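PDB 1NFG: D-hydantoinase from Ralstonia pickettii, which probably hydrolyses the cyclic amide bond of D-hydantoin derivatives stereospecifically, using two zinc ions per subunit. Local coordinates for residues A[86-100]-A[116-128]. Numbering follows the deposited sequence.
Sequences TTIVDFCQQDRGHSL and AIDYGYHIIVLDP
The rings of Phe91 and His122 lie obliquely against each other, centroids 4.5 Å apart and planes at 34°. CD2 of His122 sits over the centre of one Phe91 face. CG1 of Val89 covers a face of the His122 ring, toward its rim. With CG of His122 anti to its carbonyl carbon (chi1 -66°), the imidazole lies between Val89 and Phe91. Its nitrogens bond to Ser146 and to the backbone O of Val56, which fixes the ring's rotation. CD1 of Ile124 packs against CB of Phe91 at 3.9 Å. On the other side of the strands, SG of Cys92 stands above the Tyr121 ring at a distance, 5.4 Å from its centroid.

Backbone hydrogen bonds join the two parallel strands, from a weak one, Asp118 N to Thr86 O, past Ile124 N to Cys92 O (2.8 Å), to a last weak one, Gln94 N to Ile124 O. There the Gln94 side chain continues the contact. Its chain is extended. OE1 of Gln94 accepts a hydrogen bond from Leu126 N at 2.9 Å and a weak one from Asp127 N. NE2 of Gln94 donates to His98 O (3.0 Å), tying the Asp95–His98 type II turn to the strand ends. OD2 of Asp127 accepts a hydrogen bond from Gly97 N at 2.7 Å, from above the carboxylate plane, and a water links this oxygen to His98 O.

The two strands are neighbours in the TIM barrel of this amidohydrolase, joined through helix 100-111 as a beta-alpha-beta unit. Phe91 lies beside the zinc ligands His57 and His59. Cys92 and Tyr121 face helix 100-111, Leu100 and Val125 touch helix 130-135, and strand 48-58 pairs with the other edge of strand 85-93.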
ATOM      1  N   THR A  86      24.539 -15.144  26.775  1.00 21.13           N
ATOM      2  CA  THR A  86      24.870 -14.832  28.160  1.00 22.15           C
ATOM      3  C   THR A  86      23.823 -14.063  28.968  1.00 23.60           C
ATOM      4  O   THR A  86      23.930 -13.965  30.191  1.00 24.44           O
ATOM      5  CB  THR A  86      26.196 -14.056  28.230  1.00 22.14           C
ATOM      6  OG1 THR A  86      26.107 -12.878  27.414  1.00 19.29           O
ATOM      7  CG2 THR A  86      27.342 -14.933  27.745  1.00 20.76           C
ATOM      8  N   THR A  87      22.837 -13.483  28.296  1.00 23.89           N
ATOM      9  CA  THR A  87      21.775 -12.770  28.993  1.00 23.51           C
ATOM     10  C   THR A  87      20.452 -13.227  28.417  1.00 23.71           C
ATOM     11  O   THR A  87      20.347 -13.573  27.240  1.00 24.45           O
ATOM     12  CB  THR A  87      21.890 -11.242  28.862  1.00 24.42           C
ATOM     13  OG1 THR A  87      23.060 -10.795  29.553  1.00 27.51           O
ATOM     14  CG2 THR A  87      20.677 -10.559  29.484  1.00 23.15           C
ATOM     15  N   ILE A  88      19.435 -13.231  29.258  1.00 23.27           N
ATOM     16  CA  ILE A  88      18.132 -13.681  28.833  1.00 21.08           C
ATOM     17  C   ILE A  88      17.091 -12.846  29.547  1.00 20.04           C
ATOM     18  O   ILE A  88      17.342 -12.335  30.633  1.00 20.80           O
ATOM     19  CB  ILE A  88      17.995 -15.183  29.167  1.00 20.55           C
ATOM     20  CG1 ILE A  88      17.645 -15.942  27.900  1.00 22.91           C
ATOM     21  CG2 ILE A  88      16.969 -15.421  30.275  1.00 21.22           C
ATOM     22  CD1 ILE A  88      17.964 -17.406  27.981  1.00 25.11           C
ATOM     23  N   VAL A  89      15.946 -12.650  28.916  1.00 19.23           N
ATOM     24  CA  VAL A  89      14.883 -11.899  29.563  1.00 19.08           C
ATOM     25  C   VAL A  89      13.687 -12.821  29.451  1.00 19.79           C
ATOM     26  O   VAL A  89      13.075 -12.940  28.395  1.00 21.03           O
ATOM     27  CB  VAL A  89      14.621 -10.550  28.872  1.00 18.21           C
ATOM     28  CG1 VAL A  89      13.700  -9.703  29.730  1.00 17.17           C
ATOM     29  CG2 VAL A  89      15.937  -9.814  28.669  1.00 18.28           C
ATOM     30  N   ASP A  90      13.398 -13.513  30.547  1.00 20.75           N
ATOM     31  CA  ASP A  90      12.307 -14.473  30.598  1.00 20.55           C
ATOM     32  C   ASP A  90      10.989 -13.766  30.869  1.00 21.99           C
ATOM     33  O   ASP A  90      10.956 -12.655  31.418  1.00 20.86           O
ATOM     34  CB  ASP A  90      12.577 -15.497  31.701  1.00 19.96           C
ATOM     35  CG  ASP A  90      11.856 -16.811  31.473  1.00 20.63           C
ATOM     36  OD1 ASP A  90      12.197 -17.531  30.515  1.00 20.16           O
ATOM     37  OD2 ASP A  90      10.947 -17.128  32.261  1.00 20.53           O
ATOM     38  N   PHE A  91       9.904 -14.415  30.463  1.00 23.04           N
ATOM     39  CA  PHE A  91       8.575 -13.869  30.668  1.00 24.46           C
ATOM     40  C   PHE A  91       8.014 -14.348  31.998  1.00 24.73           C
ATOM     41  O   PHE A  91       7.594 -15.499  32.132  1.00 23.78           O
ATOM     42  CB  PHE A  91       7.643 -14.282  29.519  1.00 24.52           C
ATOM     43  CG  PHE A  91       7.778 -13.421  28.296  1.00 23.47           C
ATOM     44  CD1 PHE A  91       7.249 -12.135  28.278  1.00 23.18           C
ATOM     45  CD2 PHE A  91       8.474 -13.875  27.176  1.00 23.27           C
ATOM     46  CE1 PHE A  91       7.410 -11.308  27.167  1.00 22.21           C
ATOM     47  CE2 PHE A  91       8.642 -13.060  26.060  1.00 21.39           C
ATOM     48  CZ  PHE A  91       8.107 -11.771  26.057  1.00 21.84           C
ATOM     49  N   CYS A  92       8.039 -13.459  32.986  1.00 25.11           N
ATOM     50  CA  CYS A  92       7.509 -13.759  34.307  1.00 26.64           C
ATOM     51  C   CYS A  92       5.993 -13.756  34.151  1.00 26.48           C
ATOM     52  O   CYS A  92       5.393 -12.721  33.843  1.00 25.52           O
ATOM     53  CB  CYS A  92       7.951 -12.681  35.302  1.00 28.25           C
ATOM     54  SG  CYS A  92       7.214 -12.812  36.950  1.00 27.79           S
ATOM     55  N   GLN A  93       5.376 -14.912  34.366  1.00 27.44           N
ATOM     56  CA  GLN A  93       3.933 -15.043  34.193  1.00 28.54           C
ATOM     57  C   GLN A  93       3.067 -14.944  35.447  1.00 27.42           C
ATOM     58  O   GLN A  93       3.241 -15.703  36.399  1.00 27.82           O
ATOM     59  CB  GLN A  93       3.625 -16.361  33.481  1.00 29.19           C
ATOM     60  CG  GLN A  93       2.193 -16.455  32.997  1.00 33.44           C
ATOM     61  CD  GLN A  93       1.940 -17.701  32.183  1.00 36.46           C
ATOM     62  OE1 GLN A  93       1.972 -18.814  32.707  1.00 39.08           O
ATOM     63  NE2 GLN A  93       1.696 -17.524  30.889  1.00 38.25           N
ATOM     64  N   GLN A  94       2.119 -14.012  35.429  1.00 26.18           N
ATOM     65  CA  GLN A  94       1.197 -13.834  36.547  1.00 25.73           C
ATOM     66  C   GLN A  94       0.236 -15.017  36.597  1.00 25.79           C
ATOM     67  O   GLN A  94      -0.036 -15.651  35.579  1.00 25.03           O
ATOM     68  CB  GLN A  94       0.390 -12.541  36.376  1.00 24.65           C
ATOM     69  CG  GLN A  94      -0.882 -12.467  37.206  1.00 24.50           C
ATOM     70  CD  GLN A  94      -1.776 -11.307  36.796  1.00 26.84           C
ATOM     71  OE1 GLN A  94      -2.010 -11.086  35.608  1.00 29.23           O
ATOM     72  NE2 GLN A  94      -2.291 -10.568  37.773  1.00 26.56           N
ATOM     73  N   ASP A  95      -0.258 -15.323  37.790  1.00 27.45           N
ATOM     74  CA  ASP A  95      -1.213 -16.410  37.970  1.00 27.39           C
ATOM     75  C   ASP A  95      -2.558 -15.750  38.200  1.00 26.93           C
ATOM     76  O   ASP A  95      -2.652 -14.781  38.951  1.00 26.29           O
ATOM     77  CB  ASP A  95      -0.830 -17.261  39.175  1.00 28.30           C
ATOM     78  CG  ASP A  95       0.431 -18.058  38.941  1.00 31.05           C
ATOM     79  OD1 ASP A  95       0.412 -18.951  38.068  1.00 30.11           O
ATOM     80  OD2 ASP A  95       1.446 -17.789  39.624  1.00 34.96           O
ATOM     81  N   ARG A  96      -3.597 -16.254  37.547  1.00 28.07           N
ATOM     82  CA  ARG A  96      -4.923 -15.664  37.706  1.00 30.98           C
ATOM     83  C   ARG A  96      -5.317 -15.567  39.179  1.00 29.89           C
ATOM     84  O   ARG A  96      -5.202 -16.530  39.935  1.00 27.65           O
ATOM     85  CB  ARG A  96      -5.957 -16.483  36.937  1.00 33.50           C
ATOM     86  CG  ARG A  96      -7.373 -15.933  37.010  1.00 40.93           C
ATOM     87  CD  ARG A  96      -8.339 -16.942  36.422  1.00 48.73           C
ATOM     88  NE  ARG A  96      -7.923 -18.303  36.772  1.00 57.87           N
ATOM     89  CZ  ARG A  96      -8.594 -19.413  36.469  1.00 61.65           C
ATOM     90  NH1 ARG A  96      -9.743 -19.345  35.801  1.00 64.06           N
ATOM     91  NH2 ARG A  96      -8.106 -20.598  36.824  1.00 62.15           N
ATOM     92  N   GLY A  97      -5.767 -14.390  39.587  1.00 30.33           N
ATOM     93  CA  GLY A  97      -6.170 -14.213  40.967  1.00 32.11           C
ATOM     94  C   GLY A  97      -5.052 -13.780  41.895  1.00 33.44           C
ATOM     95  O   GLY A  97      -5.301 -13.454  43.057  1.00 34.37           O
ATOM     96  N   HIS A  98      -3.822 -13.771  41.392  1.00 33.91           N
ATOM     97  CA  HIS A  98      -2.675 -13.370  42.199  1.00 33.16           C
ATOM     98  C   HIS A  98      -2.058 -12.058  41.694  1.00 32.29           C
ATOM     99  O   HIS A  98      -2.365 -11.602  40.589  1.00 30.96           O
ATOM    100  CB  HIS A  98      -1.647 -14.508  42.222  1.00 35.14           C
ATOM    101  CG  HIS A  98      -2.124 -15.733  42.947  1.00 38.47           C
ATOM    102  ND1 HIS A  98      -2.207 -15.801  44.323  1.00 40.21           N
ATOM    103  CD2 HIS A  98      -2.585 -16.921  42.484  1.00 39.66           C
ATOM    104  CE1 HIS A  98      -2.699 -16.978  44.673  1.00 41.81           C
ATOM    105  NE2 HIS A  98      -2.938 -17.677  43.577  1.00 39.85           N
ATOM    106  N   SER A  99      -1.204 -11.447  42.513  1.00 30.53           N
ATOM    107  CA  SER A  99      -0.568 -10.177  42.160  1.00 28.41           C
ATOM    108  C   SER A  99       0.653 -10.335  41.260  1.00 28.34           C
ATOM    109  O   SER A  99       1.130 -11.451  41.012  1.00 26.23           O
ATOM    110  CB  SER A  99      -0.135  -9.442  43.424  1.00 27.69           C
ATOM    111  OG  SER A  99       0.892 -10.164  44.083  1.00 27.16           O
ATOM    112  N   LEU A 100       1.158  -9.205  40.772  1.00 26.64           N
ATOM    113  CA  LEU A 100       2.340  -9.236  39.922  1.00 27.91           C
ATOM    114  C   LEU A 100       3.526  -9.539  40.835  1.00 27.20           C
ATOM    115  O   LEU A 100       4.375 -10.381  40.515  1.00 25.43           O
ATOM    116  CB  LEU A 100       2.523  -7.895  39.190  1.00 26.46           C
ATOM    117  CG  LEU A 100       1.375  -7.565  38.226  1.00 25.00           C
ATOM    118  CD1 LEU A 100       1.693  -6.308  37.450  1.00 24.78           C
ATOM    119  CD2 LEU A 100       1.149  -8.733  37.279  1.00 22.91           C
ATOM    120  N   ALA A 116      22.556 -20.211  35.031  1.00 25.12           N
ATOM    121  CA  ALA A 116      23.945 -20.281  34.595  1.00 23.76           C
ATOM    122  C   ALA A 116      24.390 -18.927  34.038  1.00 23.98           C
ATOM    123  O   ALA A 116      25.576 -18.597  34.081  1.00 24.41           O
ATOM    124  CB  ALA A 116      24.110 -21.357  33.535  1.00 20.72           C
ATOM    125  N   ILE A 117      23.432 -18.150  33.527  1.00 22.76           N
ATOM    126  CA  ILE A 117      23.712 -16.838  32.939  1.00 21.41           C
ATOM    127  C   ILE A 117      22.796 -15.771  33.529  1.00 21.64           C
ATOM    128  O   ILE A 117      21.833 -16.086  34.226  1.00 21.17           O
ATOM    129  CB  ILE A 117      23.502 -16.855  31.407  1.00 19.57           C
ATOM    130  CG1 ILE A 117      22.008 -17.047  31.101  1.00 19.99           C
ATOM    131  CG2 ILE A 117      24.333 -17.973  30.777  1.00 18.61           C
ATOM    132  CD1 ILE A 117      21.645 -17.131  29.625  1.00 17.65           C
ATOM    133  N   ASP A 118      23.101 -14.509  33.233  1.00 21.97           N
ATOM    134  CA  ASP A 118      22.319 -13.382  33.731  1.00 22.72           C
ATOM    135  C   ASP A 118      20.918 -13.354  33.124  1.00 23.27           C
ATOM    136  O   ASP A 118      20.690 -13.896  32.039  1.00 22.37           O
ATOM    137  CB  ASP A 118      23.074 -12.074  33.466  1.00 23.02           C
ATOM    138  CG  ASP A 118      24.268 -11.893  34.409  1.00 23.91           C
ATOM    139  OD1 ASP A 118      24.672 -12.893  35.039  1.00 24.43           O
ATOM    140  OD2 ASP A 118      24.801 -10.766  34.522  1.00 23.87           O
ATOM    141  N   TYR A 119      19.980 -12.730  33.831  1.00 23.33           N
ATOM    142  CA  TYR A 119      18.595 -12.690  33.374  1.00 22.90           C
ATOM    143  C   TYR A 119      17.801 -11.497  33.892  1.00 22.13           C
ATOM    144  O   TYR A 119      18.085 -10.961  34.966  1.00 22.04           O
ATOM    145  CB  TYR A 119      17.890 -13.976  33.807  1.00 25.05           C
ATOM    146  CG  TYR A 119      17.906 -14.169  35.307  1.00 28.02           C
ATOM    147  CD1 TYR A 119      16.985 -13.515  36.126  1.00 28.54           C
ATOM    148  CD2 TYR A 119      18.905 -14.930  35.919  1.00 29.61           C
ATOM    149  CE1 TYR A 119      17.065 -13.603  37.519  1.00 30.39           C
ATOM    150  CE2 TYR A 119      18.995 -15.024  37.311  1.00 30.33           C
ATOM    151  CZ  TYR A 119      18.075 -14.356  38.102  1.00 30.94           C
ATOM    152  OH  TYR A 119      18.179 -14.428  39.473  1.00 31.51           O
ATOM    153  N   GLY A 120      16.805 -11.095  33.105  1.00 21.07           N
ATOM    154  CA  GLY A 120      15.925  -9.993  33.463  1.00 19.48           C
ATOM    155  C   GLY A 120      14.516 -10.540  33.318  1.00 18.61           C
ATOM    156  O   GLY A 120      14.360 -11.698  32.917  1.00 16.42           O
ATOM    157  N   TYR A 121      13.491  -9.752  33.638  1.00 19.02           N
ATOM    158  CA  TYR A 121      12.117 -10.248  33.508  1.00 20.50           C
ATOM    159  C   TYR A 121      11.199  -9.337  32.719  1.00 20.86           C
ATOM    160  O   TYR A 121      11.331  -8.115  32.759  1.00 20.96           O
ATOM    161  CB  TYR A 121      11.413 -10.420  34.867  1.00 20.92           C
ATOM    162  CG  TYR A 121      12.046 -11.313  35.914  1.00 22.69           C
ATOM    163  CD1 TYR A 121      12.715 -12.489  35.568  1.00 21.70           C
ATOM    164  CD2 TYR A 121      11.916 -10.999  37.270  1.00 22.41           C
ATOM    165  CE1 TYR A 121      13.241 -13.329  36.555  1.00 23.64           C
ATOM    166  CE2 TYR A 121      12.434 -11.829  38.262  1.00 22.85           C
ATOM    167  CZ  TYR A 121      13.096 -12.987  37.902  1.00 23.59           C
ATOM    168  OH  TYR A 121      13.630 -13.787  38.889  1.00 24.37           O
ATOM    169  N   HIS A 122      10.259  -9.950  32.010  1.00 21.24           N
ATOM    170  CA  HIS A 122       9.214  -9.210  31.309  1.00 22.27           C
ATOM    171  C   HIS A 122       8.046  -9.622  32.191  1.00 23.51           C
ATOM    172  O   HIS A 122       8.033 -10.746  32.709  1.00 23.62           O
ATOM    173  CB  HIS A 122       8.921  -9.756  29.913  1.00 21.25           C
ATOM    174  CG  HIS A 122      10.048  -9.615  28.946  1.00 19.72           C
ATOM    175  ND1 HIS A 122      10.575  -8.392  28.594  1.00 17.31           N
ATOM    176  CD2 HIS A 122      10.707 -10.542  28.212  1.00 17.14           C
ATOM    177  CE1 HIS A 122      11.510  -8.572  27.679  1.00 19.81           C
ATOM    178  NE2 HIS A 122      11.609  -9.867  27.430  1.00 20.06           N
ATOM    179  N   ILE A 123       7.064  -8.754  32.378  1.00 23.71           N
ATOM    180  CA  ILE A 123       5.940  -9.158  33.201  1.00 23.55           C
ATOM    181  C   ILE A 123       4.685  -9.388  32.357  1.00 24.13           C
ATOM    182  O   ILE A 123       4.235  -8.491  31.637  1.00 25.23           O
ATOM    183  CB  ILE A 123       5.651  -8.114  34.308  1.00 22.32           C
ATOM    184  CG1 ILE A 123       4.534  -8.634  35.221  1.00 21.74           C
ATOM    185  CG2 ILE A 123       5.292  -6.770  33.684  1.00 21.69           C
ATOM    186  CD1 ILE A 123       4.791 -10.040  35.773  1.00 17.44           C
ATOM    187  N   ILE A 124       4.139 -10.602  32.427  1.00 22.86           N
ATOM    188  CA  ILE A 124       2.924 -10.930  31.692  1.00 22.08           C
ATOM    189  C   ILE A 124       1.712 -10.605  32.551  1.00 23.59           C
ATOM    190  O   ILE A 124       1.603 -11.073  33.682  1.00 24.82           O
ATOM    191  CB  ILE A 124       2.822 -12.420  31.347  1.00 20.36           C
ATOM    192  CG1 ILE A 124       3.882 -12.808  30.324  1.00 19.64           C
ATOM    193  CG2 ILE A 124       1.439 -12.717  30.801  1.00 20.41           C
ATOM    194  CD1 ILE A 124       3.748 -14.224  29.825  1.00 16.87           C
ATOM    195  N   VAL A 125       0.802  -9.807  32.007  1.00 23.47           N
ATOM    196  CA  VAL A 125      -0.412  -9.439  32.714  1.00 22.32           C
ATOM    197  C   VAL A 125      -1.598 -10.160  32.069  1.00 23.57           C
ATOM    198  O   VAL A 125      -2.056  -9.768  30.998  1.00 23.53           O
ATOM    199  CB  VAL A 125      -0.650  -7.931  32.639  1.00 20.65           C
ATOM    200  CG1 VAL A 125      -1.915  -7.560  33.389  1.00 20.31           C
ATOM    201  CG2 VAL A 125       0.543  -7.200  33.204  1.00 22.20           C
ATOM    202  N   LEU A 126      -2.081 -11.221  32.707  1.00 23.97           N
ATOM    203  CA  LEU A 126      -3.217 -11.960  32.173  1.00 24.05           C
ATOM    204  C   LEU A 126      -4.470 -11.897  33.064  1.00 25.66           C
ATOM    205  O   LEU A 126      -5.456 -12.591  32.809  1.00 27.13           O
ATOM    206  CB  LEU A 126      -2.819 -13.414  31.900  1.00 21.98           C
ATOM    207  CG  LEU A 126      -2.011 -14.178  32.948  1.00 23.85           C
ATOM    208  CD1 LEU A 126      -2.821 -14.361  34.228  1.00 23.62           C
ATOM    209  CD2 LEU A 126      -1.616 -15.524  32.366  1.00 21.82           C
ATOM    210  N   ASP A 127      -4.433 -11.060  34.095  1.00 24.87           N
ATOM    211  CA  ASP A 127      -5.564 -10.895  35.002  1.00 25.25           C
ATOM    212  C   ASP A 127      -5.540  -9.436  35.443  1.00 25.88           C
ATOM    213  O   ASP A 127      -5.210  -9.117  36.587  1.00 24.77           O
ATOM    214  CB  ASP A 127      -5.431 -11.836  36.205  1.00 26.73           C
ATOM    215  CG  ASP A 127      -6.626 -11.761  37.144  1.00 28.56           C
ATOM    216  OD1 ASP A 127      -7.735 -11.435  36.672  1.00 29.30           O
ATOM    217  OD2 ASP A 127      -6.462 -12.038  38.352  1.00 29.80           O
ATOM    218  N   PRO A 128      -5.909  -8.531  34.521  1.00 26.38           N
ATOM    219  CA  PRO A 128      -5.971  -7.070  34.640  1.00 26.62           C
ATOM    220  C   PRO A 128      -6.838  -6.477  35.737  1.00 27.96           C
ATOM    221  O   PRO A 128      -7.695  -5.636  35.465  1.00 29.30           O
ATOM    222  CB  PRO A 128      -6.437  -6.642  33.258  1.00 24.43           C
ATOM    223  CG  PRO A 128      -7.359  -7.728  32.899  1.00 24.17           C
ATOM    224  CD  PRO A 128      -6.581  -8.964  33.282  1.00 24.90           C
TER
HETATM  225  O   HOH W   1      -5.212 -10.962  40.406  1.00 15.89           O